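Long-range contacts in putative cellulase CEL6 (Mycobacterium tuberculosis, PDB 1UP3), which probably hydrolyses the internal beta-1,4-glucosidic bonds of cellulose as a family 6 endoglucanase: residues T195-S206 and A250-L258; F48-A58 and G99-L108. All coordinates share one frame; numbering follows the deposited sequence. Where two conformers were deposited one is given.

Contact 1. Residues T195-S206 and A250-L258; sequences TDEEIGYGEAIS and AGAHADAYL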
loop_
_atom_site.group_PDB
_atom_site.type_symbol
_atom_site.label_atom_id
_atom_site.label_comp_id
_atom_site.label_asym_id
_atom_site.label_seq_id
_atom_site.Cartn_x
_atom_site.Cartn_y
_atom_site.Cartn_z
ATOM N N THR A 195 -1.998 -14.493 5.502
ATOM C CA THR A 195 -0.568 -14.265 5.539
ATOM C C THR A 195 0.225 -15.460 5.056
ATOM O O THR A 195 1.164 -15.318 4.276
ATOM C CB THR A 195 -0.170 -13.929 6.928
ATOM O OG1 THR A 195 -0.825 -12.696 7.311
ATOM C CG2 THR A 195 1.317 -13.727 7.063
ATOM N N ASP A 196 -0.184 -16.664 5.475
ATOM C CA ASP A 196 0.514 -17.860 5.032
ATOM C C ASP A 196 0.492 -18.030 3.523
ATOM O O ASP A 196 1.531 -18.382 2.924
ATOM C CB ASP A 196 -0.104 -19.068 5.645
ATOM C CG ASP A 196 0.278 -19.253 7.079
ATOM O OD1 ASP A 196 1.266 -18.621 7.565
ATOM O OD2 ASP A 196 -0.354 -20.069 7.785
ATOM N N GLU A 197 -0.644 -17.782 2.913
ATOM C CA GLU A 197 -0.740 -17.914 1.465
ATOM C C GLU A 197 0.169 -16.884 0.786
ATOM O O GLU A 197 0.888 -17.214 -0.184
ATOM C CB GLU A 197 -2.171 -17.837 0.990
ATOM C CG GLU A 197 -2.293 -18.069 -0.510
ATOM C CD GLU A 197 -3.701 -18.047 -1.024
ATOM O OE1 GLU A 197 -4.631 -18.444 -0.297
ATOM O OE2 GLU A 197 -3.879 -17.602 -2.192
ATOM N N GLU A 198 0.193 -15.672 1.328
ATOM C CA GLU A 198 1.024 -14.627 0.716
ATOM C C GLU A 198 2.506 -14.862 0.925
ATOM O O GLU A 198 3.301 -14.505 0.038
ATOM C CB GLU A 198 0.581 -13.228 1.166
ATOM C CG GLU A 198 -0.889 -12.909 0.893
ATOM C CD GLU A 198 -1.335 -13.373 -0.462
ATOM O OE1 GLU A 198 -0.991 -12.708 -1.454
ATOM O OE2 GLU A 198 -1.972 -14.463 -0.570
ATOM N N ILE A 199 2.914 -15.489 2.032
ATOM C CA ILE A 199 4.338 -15.855 2.226
ATOM C C ILE A 199 4.765 -16.867 1.174
ATOM O O ILE A 199 5.841 -16.759 0.565
ATOM C CB ILE A 199 4.588 -16.406 3.658
ATOM C CG1 ILE A 199 4.489 -15.264 4.689
ATOM C CG2 ILE A 199 5.938 -17.104 3.758
ATOM C CD1 ILE A 199 4.432 -15.756 6.126
ATOM N N GLY A 200 3.936 -17.882 0.927
ATOM C CA GLY A 200 4.296 -18.836 -0.099
ATOM C C GLY A 200 4.496 -18.184 -1.468
ATOM O O GLY A 200 5.412 -18.546 -2.232
ATOM N N TYR A 201 3.607 -17.253 -1.792
ATOM C CA TYR A 201 3.667 -16.533 -3.066
ATOM C C TYR A 201 4.880 -15.609 -3.119
ATOM O O TYR A 201 5.614 -15.592 -4.136
ATOM C CB TYR A 201 2.366 -15.758 -3.231
ATOM C CG TYR A 201 2.147 -15.031 -4.536
ATOM C CD1 TYR A 201 1.961 -15.727 -5.736
ATOM C CD2 TYR A 201 2.056 -13.651 -4.565
ATOM C CE1 TYR A 201 1.697 -15.077 -6.921
ATOM C CE2 TYR A 201 1.833 -12.988 -5.742
ATOM C CZ TYR A 201 1.617 -13.694 -6.920
ATOM O OH TYR A 201 1.392 -12.971 -8.079
ATOM N N GLY A 202 5.116 -14.896 -2.018
ATOM C CA GLY A 202 6.256 -14.007 -1.890
ATOM C C GLY A 202 7.595 -14.722 -2.004
ATOM O O GLY A 202 8.530 -14.255 -2.649
ATOM N N GLU A 203 7.711 -15.871 -1.355
ATOM C CA GLU A 203 8.950 -16.610 -1.447
ATOM C C GLU A 203 9.178 -17.081 -2.876
ATOM O O GLU A 203 10.322 -17.131 -3.310
ATOM C CB GLU A 203 8.949 -17.777 -0.448
ATOM C CG GLU A 203 8.964 -17.321 1.023
ATOM C CD GLU A 203 10.132 -16.450 1.429
ATOM O OE1 GLU A 203 11.285 -16.818 1.080
ATOM O OE2 GLU A 203 9.920 -15.410 2.135
ATOM N N ALA A 204 8.118 -17.438 -3.596
ATOM C CA ALA A 204 8.229 -17.847 -5.002
ATOM C C ALA A 204 8.717 -16.693 -5.866
ATOM O O ALA A 204 9.674 -16.851 -6.662
ATOM C CB ALA A 204 6.931 -18.379 -5.514
ATOM N N ILE A 205 8.151 -15.520 -5.648
ATOM C CA ILE A 205 8.544 -14.352 -6.435
ATOM C C ILE A 205 9.976 -13.969 -6.072
ATOM O O ILE A 205 10.760 -13.620 -6.949
ATOM C CB ILE A 205 7.569 -13.185 -6.279
ATOM C CG1 ILE A 205 6.204 -13.531 -6.906
ATOM C CG2 ILE A 205 8.155 -11.871 -6.847
ATOM C CD1 ILE A 205 5.159 -12.455 -6.749
ATOM N N SER A 206 10.310 -14.025 -4.794
ATOM C CA SER A 206 11.664 -13.742 -4.336
ATOM C C SER A 206 12.684 -14.614 -5.081
ATOM O O SER A 206 13.705 -14.127 -5.557
ATOM C CB SER A 206 11.783 -13.937 -2.838
ATOM O OG SER A 206 13.112 -13.685 -2.387
ATOM N N ALA A 250 7.012 -14.643 9.380
ATOM C CA ALA A 250 7.181 -16.085 9.198
ATOM C C ALA A 250 7.692 -16.434 7.809
ATOM O O ALA A 250 7.692 -17.603 7.412
ATOM C CB ALA A 250 5.857 -16.849 9.535
ATOM N N GLY A 251 8.163 -15.446 7.058
ATOM C CA GLY A 251 8.784 -15.705 5.763
ATOM C C GLY A 251 10.228 -15.282 5.726
ATOM O O GLY A 251 10.596 -14.208 6.229
ATOM N N ALA A 252 11.065 -16.105 5.099
ATOM C CA ALA A 252 12.498 -15.847 5.041
ATOM C C ALA A 252 12.878 -14.489 4.427
ATOM O O ALA A 252 13.885 -13.894 4.815
ATOM C CB ALA A 252 13.167 -16.936 4.275
ATOM N N HIS A 253 12.096 -14.045 3.442
ATOM C CA HIS A 253 12.321 -12.769 2.776
ATOM C C HIS A 253 11.210 -11.739 3.045
ATOM O O HIS A 253 11.162 -10.711 2.362
ATOM C CB HIS A 253 12.489 -13.000 1.293
ATOM C CG HIS A 253 13.656 -13.873 0.969
ATOM N ND1 HIS A 253 13.537 -15.236 0.821
ATOM C CD2 HIS A 253 14.968 -13.581 0.797
ATOM C CE1 HIS A 253 14.732 -15.750 0.559
ATOM N NE2 HIS A 253 15.617 -14.770 0.549
ATOM N N ALA A 254 10.369 -11.986 4.048
ATOM C CA ALA A 254 9.295 -11.061 4.437
ATOM C C ALA A 254 9.859 -10.071 5.438
ATOM O O ALA A 254 10.087 -10.421 6.606
ATOM C CB ALA A 254 8.124 -11.851 5.041
ATOM N N ASP A 255 10.117 -8.846 5.002
ATOM C CA ASP A 255 10.639 -7.788 5.876
ATOM C C ASP A 255 9.618 -7.342 6.927
ATOM O O ASP A 255 9.998 -6.935 8.045
ATOM C CB ASP A 255 11.019 -6.538 5.077
ATOM C CG ASP A 255 12.336 -6.649 4.298
ATOM O OD1 ASP A 255 13.147 -7.582 4.570
ATOM O OD2 ASP A 255 12.589 -5.821 3.381
ATOM N N ALA A 256 8.328 -7.355 6.563
ATOM C CA ALA A 256 7.307 -6.915 7.502
ATOM C C ALA A 256 5.915 -7.308 7.099
ATOM O O ALA A 256 5.631 -7.499 5.918
ATOM C CB ALA A 256 7.328 -5.361 7.635
ATOM N N TYR A 257 5.054 -7.372 8.100
ATOM C CA TYR A 257 3.609 -7.222 7.937
ATOM C C TYR A 257 3.286 -5.759 8.178
ATOM O O TYR A 257 3.752 -5.198 9.167
ATOM C CB TYR A 257 2.821 -8.094 8.925
ATOM C CG TYR A 257 3.187 -9.554 8.965
ATOM C CD1 TYR A 257 3.731 -10.189 7.882
ATOM C CD2 TYR A 257 2.985 -10.288 10.139
ATOM C CE1 TYR A 257 4.080 -11.563 7.936
ATOM C CE2 TYR A 257 3.324 -11.610 10.215
ATOM C CZ TYR A 257 3.875 -12.243 9.116
ATOM O OH TYR A 257 4.244 -13.552 9.176
ATOM N N LEU A 258 2.591 -5.123 7.245
ATOM C CA LEU A 258 2.201 -3.718 7.351
ATOM C C LEU A 258 0.713 -3.565 7.215
ATOM O O LEU A 258 0.047 -4.440 6.628
ATOM C CB LEU A 258 2.881 -2.849 6.286
ATOM C CG LEU A 258 4.420 -2.806 6.285
ATOM C CD1 LEU A 258 4.900 -2.023 5.073
ATOM C CD2 LEU A 258 4.963 -2.248 7.613
#

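Contact 2. Residues F48-A58 and G99-L108; sequences FPPATVGGTVA and GWIDAVASGL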
loop_
_atom_site.group_PDB
_atom_site.type_symbol
_atom_site.label_atom_id
_atom_site.label_comp_id
_atom_site.label_asym_id
_atom_site.label_seq_id
_atom_site.Cartn_x
_atom_site.Cartn_y
_atom_site.Cartn_z
ATOM N N PHE A 48 -2.379 15.766 -4.685
ATOM C CA PHE A 48 -1.161 16.414 -4.221
ATOM C C PHE A 48 -0.319 16.682 -5.466
ATOM O O PHE A 48 0.397 15.802 -5.952
ATOM C CB PHE A 48 -0.393 15.503 -3.261
ATOM C CG PHE A 48 -1.188 15.045 -2.083
ATOM C CD1 PHE A 48 -2.032 13.967 -2.207
ATOM C CD2 PHE A 48 -1.092 15.695 -0.865
ATOM C CE1 PHE A 48 -2.790 13.518 -1.148
ATOM C CE2 PHE A 48 -1.856 15.259 0.222
ATOM C CZ PHE A 48 -2.704 14.154 0.065
ATOM N N PRO A 49 -0.438 17.872 -6.050
ATOM C CA PRO A 49 0.224 18.098 -7.344
ATOM C C PRO A 49 1.740 18.139 -7.260
ATOM O O PRO A 49 2.256 18.379 -6.179
ATOM C CB PRO A 49 -0.295 19.478 -7.773
ATOM C CG PRO A 49 -0.711 20.145 -6.495
ATOM C CD PRO A 49 -1.178 19.038 -5.568
ATOM N N PRO A 50 2.460 17.942 -8.376
ATOM C CA PRO A 50 3.913 18.051 -8.399
ATOM C C PRO A 50 4.445 19.316 -7.745
ATOM O O PRO A 50 5.520 19.314 -7.109
ATOM C CB PRO A 50 4.240 17.994 -9.897
ATOM C CG PRO A 50 3.135 17.223 -10.479
ATOM C CD PRO A 50 1.922 17.548 -9.698
ATOM N N ALA A 51 3.700 20.407 -7.891
ATOM C CA ALA A 51 4.177 21.694 -7.422
ATOM C C ALA A 51 4.336 21.742 -5.924
ATOM O O ALA A 51 5.133 22.568 -5.414
ATOM C CB ALA A 51 3.222 22.772 -7.831
ATOM N N THR A 52 3.552 20.939 -5.194
ATOM C CA THR A 52 3.542 21.013 -3.736
ATOM C C THR A 52 3.796 19.713 -2.987
ATOM O O THR A 52 4.005 19.733 -1.768
ATOM C CB THR A 52 2.233 21.613 -3.226
ATOM O OG1 THR A 52 1.155 20.741 -3.582
ATOM C CG2 THR A 52 1.974 23.015 -3.914
ATOM N N VAL A 53 3.732 18.571 -3.668
ATOM C CA VAL A 53 3.817 17.289 -2.960
ATOM C C VAL A 53 5.156 17.089 -2.229
ATOM O O VAL A 53 5.222 16.350 -1.237
ATOM C CB VAL A 53 3.525 16.106 -3.907
ATOM C CG1 VAL A 53 4.609 15.910 -4.974
ATOM C CG2 VAL A 53 3.339 14.791 -3.124
ATOM N N GLY A 54 6.215 17.721 -2.710
ATOM C CA GLY A 54 7.499 17.670 -2.049
ATOM C C GLY A 54 7.422 18.157 -0.615
ATOM O O GLY A 54 7.963 17.524 0.296
ATOM N N GLY A 55 6.753 19.286 -0.412
ATOM C CA GLY A 55 6.540 19.811 0.918
ATOM C C GLY A 55 5.695 18.900 1.756
ATOM O O GLY A 55 5.971 18.730 2.944
ATOM N N THR A 56 4.664 18.286 1.174
ATOM C CA THR A 56 3.818 17.352 1.911
ATOM C C THR A 56 4.627 16.149 2.405
ATOM O O THR A 56 4.484 15.706 3.548
ATOM C CB THR A 56 2.683 16.914 0.987
ATOM O OG1 THR A 56 1.926 18.082 0.600
ATOM C CG2 THR A 56 1.697 16.025 1.727
ATOM N N VAL A 57 5.468 15.631 1.525
ATOM C CA VAL A 57 6.296 14.471 1.851
ATOM C C VAL A 57 7.357 14.837 2.884
ATOM O O VAL A 57 7.563 14.069 3.833
ATOM C CB VAL A 57 6.921 13.865 0.580
ATOM C CG1 VAL A 57 8.034 12.871 0.895
ATOM C CG2 VAL A 57 5.833 13.242 -0.259
ATOM N N ALA A 58 8.001 16.001 2.727
ATOM C CA ALA A 58 9.018 16.412 3.694
ATOM C C ALA A 58 8.388 16.590 5.090
ATOM O O ALA A 58 9.002 16.223 6.114
ATOM C CB ALA A 58 9.684 17.683 3.272
ATOM N N GLY A 99 6.860 14.097 -13.313
ATOM C CA GLY A 99 7.119 15.313 -12.566
ATOM C C GLY A 99 6.740 15.156 -11.103
ATOM O O GLY A 99 7.413 15.661 -10.198
ATOM N N TRP A 100 5.656 14.427 -10.890
ATOM C CA TRP A 100 5.191 14.087 -9.546
ATOM C C TRP A 100 6.214 13.258 -8.790
ATOM O O TRP A 100 6.527 13.585 -7.649
ATOM C CB TRP A 100 3.890 13.328 -9.641
ATOM C CG TRP A 100 3.139 13.100 -8.335
ATOM C CD1 TRP A 100 2.549 14.052 -7.536
ATOM C CD2 TRP A 100 2.804 11.819 -7.744
ATOM N NE1 TRP A 100 1.879 13.444 -6.494
ATOM C CE2 TRP A 100 2.006 12.085 -6.600
ATOM C CE3 TRP A 100 3.065 10.476 -8.084
ATOM C CZ2 TRP A 100 1.494 11.057 -5.780
ATOM C CZ3 TRP A 100 2.573 9.478 -7.290
ATOM C CH2 TRP A 100 1.778 9.773 -6.144
ATOM N N ILE A 101 6.733 12.197 -9.422
ATOM C CA ILE A 101 7.773 11.376 -8.822
ATOM C C ILE A 101 9.036 12.231 -8.495
ATOM O O ILE A 101 9.624 12.065 -7.427
ATOM C CB ILE A 101 8.157 10.196 -9.786
ATOM C CG1 ILE A 101 7.013 9.177 -9.871
ATOM C CG2 ILE A 101 9.450 9.586 -9.346
ATOM C CD1 ILE A 101 6.644 8.515 -8.517
ATOM N N ASP A 102 9.424 13.157 -9.389
ATOM C CA ASP A 102 10.568 14.005 -9.098
ATOM C C ASP A 102 10.337 14.804 -7.840
ATOM O O ASP A 102 11.258 14.985 -7.024
ATOM C CB ASP A 102 10.863 14.981 -10.238
ATOM C CG ASP A 102 11.338 14.301 -11.490
ATOM O OD1 ASP A 102 11.773 13.139 -11.450
ATOM O OD2 ASP A 102 11.308 14.887 -12.611
ATOM N N ALA A 103 9.132 15.327 -7.717
ATOM C CA ALA A 103 8.764 16.135 -6.551
ATOM C C ALA A 103 8.723 15.314 -5.267
ATOM O O ALA A 103 9.206 15.758 -4.235
ATOM C CB ALA A 103 7.438 16.815 -6.795
ATOM N N VAL A 104 8.146 14.115 -5.308
ATOM C CA VAL A 104 8.165 13.233 -4.156
ATOM C C VAL A 104 9.620 12.955 -3.707
ATOM O O VAL A 104 9.946 13.029 -2.524
ATOM C CB VAL A 104 7.449 11.916 -4.439
ATOM C CG1 VAL A 104 7.687 10.896 -3.350
ATOM C CG2 VAL A 104 5.930 12.128 -4.614
ATOM N N ALA A 105 10.494 12.639 -4.652
ATOM C CA ALA A 105 11.897 12.388 -4.340
ATOM C C ALA A 105 12.593 13.622 -3.746
ATOM O O ALA A 105 13.436 13.492 -2.859
ATOM C CB ALA A 105 12.606 11.882 -5.595
ATOM N N SER A 106 12.250 14.801 -4.238
ATOM C CA SER A 106 12.803 16.035 -3.696
ATOM C C SER A 106 12.399 16.192 -2.244
ATOM O O SER A 106 13.194 16.624 -1.402
ATOM C CB SER A 106 12.322 17.254 -4.514
ATOM O OG SER A 106 11.003 17.691 -4.169
ATOM N N GLY A 107 11.187 15.805 -1.911
ATOM C CA GLY A 107 10.736 15.918 -0.552
ATOM C C GLY A 107 11.299 14.856 0.372
ATOM O O GLY A 107 11.431 15.094 1.562
ATOM N N LEU A 108 11.626 13.681 -0.161
ATOM C CA LEU A 108 12.263 12.631 0.636
ATOM C C LEU A 108 13.673 13.029 1.077
ATOM O O LEU A 108 14.064 12.735 2.197
ATOM C CB LEU A 108 12.346 11.313 -0.128
ATOM C CG LEU A 108 11.007 10.575 -0.338
ATOM C CD1 LEU A 108 11.204 9.399 -1.279
ATOM C CD2 LEU A 108 10.391 10.092 0.970
#

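Contact 1. Residues T195-S206 and A250-L258
E203 OE2 accepts a bond from H253 N at 2.9 Å through its syn lone pair and is also bonded by the hydroxyl of Y214 on the neighbouring strand 213-217. The other carboxylate oxygen takes the imidazole: H253 ND1 donates to E203 OE1 at 2.8 Å, nearly straight (174°). OE1 lies in the ring plane, and carboxylate and imidazole are only 25° from coplanar. Both oxygens thus clamp one residue, by main chain and side chain together, and fix the rotation of the carboxylate. A bend in the middle of the glutamate chain curls its carboxylate over to the loop. S206 OG sits over one face of the imidazole, 3.4 Å from H253 CG, while bonding to the carbonyl of S212. The grip falls on the type I turn G251-A254, which leads into strand 254-258, last of the seven parallel strands in the distorted beta/alpha barrel of family 6 glycoside hydrolases. Helix 195-208 packs against strands 213-217 and 254-258, its 195-206 part roughly antiparallel to the latter (150°). Towards the start of the helix the chemistry becomes apolar. I199 reaches out with CD1, 3.9 Å from A250 CB, and lays CG2 3.8 Å from G251 CA; it also touches Y214 and I216. T195 turns its methyl to the sheet, CG2 anti to the backbone N, and meets Y257 CZ obliquely at 3.6 Å, its hydroxyl being engaged by N221. Y257 OH lies 3.8 Å from I199 CD1 and accepts from A250 N at 3.0 Å, tying the loop back to the strand.

Contact 2. Residues F48-A58 and G99-L108
G54 and G107 bring their helices backbone to backbone: G54 O lies 3.3 Å from G107 CA in a CA-H...O contact. The axes of the two short segments approach to 7.2 Å, crossing at -29°. A second such contact joins A58 CA to G107 O at 3.5 Å. Beside this close backbone approach the packing is tight. V53 CG1 presses on A103 CB at 3.5 Å and meets the W100 ring obliquely, while its CG2 touches V104 CG2. P50 crosses W100 at about a right angle, its CG 3.8 Å from W100 N. One turn beyond V53, V57 CG1, anti to its backbone N (chi1 167°), reaches L108 CD2 at 3.6 Å. These two valines face inward, V57 also resting on L44 of strand 42-44; helices 50-66 and 94-108 follow the first two strands of the sheet and pack as neighbours on the outside of the family 6 beta/alpha barrel. The solvent side is looser: exposed A51 and T52 point away from 99-108, and S106, in the conformer given, turns its hydroxyl back to A103 O in its own helix. Near the N-terminal side of segment 48-58, W100 NE1 gives F48 O a weak, bent hydrogen bond (2.8 Å, 126°), the carbonyl lying at the indole edge. With no charged pair and one weak conventional hydrogen bond across it, the interface rests chiefly on close apolar fit and on glycine backbones that permit it.

Contacts 1 and 2 lie on opposite sides of the chain's centre, about 31 Å apart between centres, and share no helix or strand. Each belongs to one end of the same seven-stranded parallel sheet: contact 2 joins the helices that follow its first two strands, whereas contact 1 sets a helix against the last strand and the turn before it. Both are partly buried, mixing inward-facing residues with an exposed margin. Their chemistry diverges: 195-206 with 250-258 depends on a carboxylate holding a loop and is apolar toward the start of its helix, while 48-58 with 99-108 is mostly hydrocarbon and close backbone contact, helix on helix.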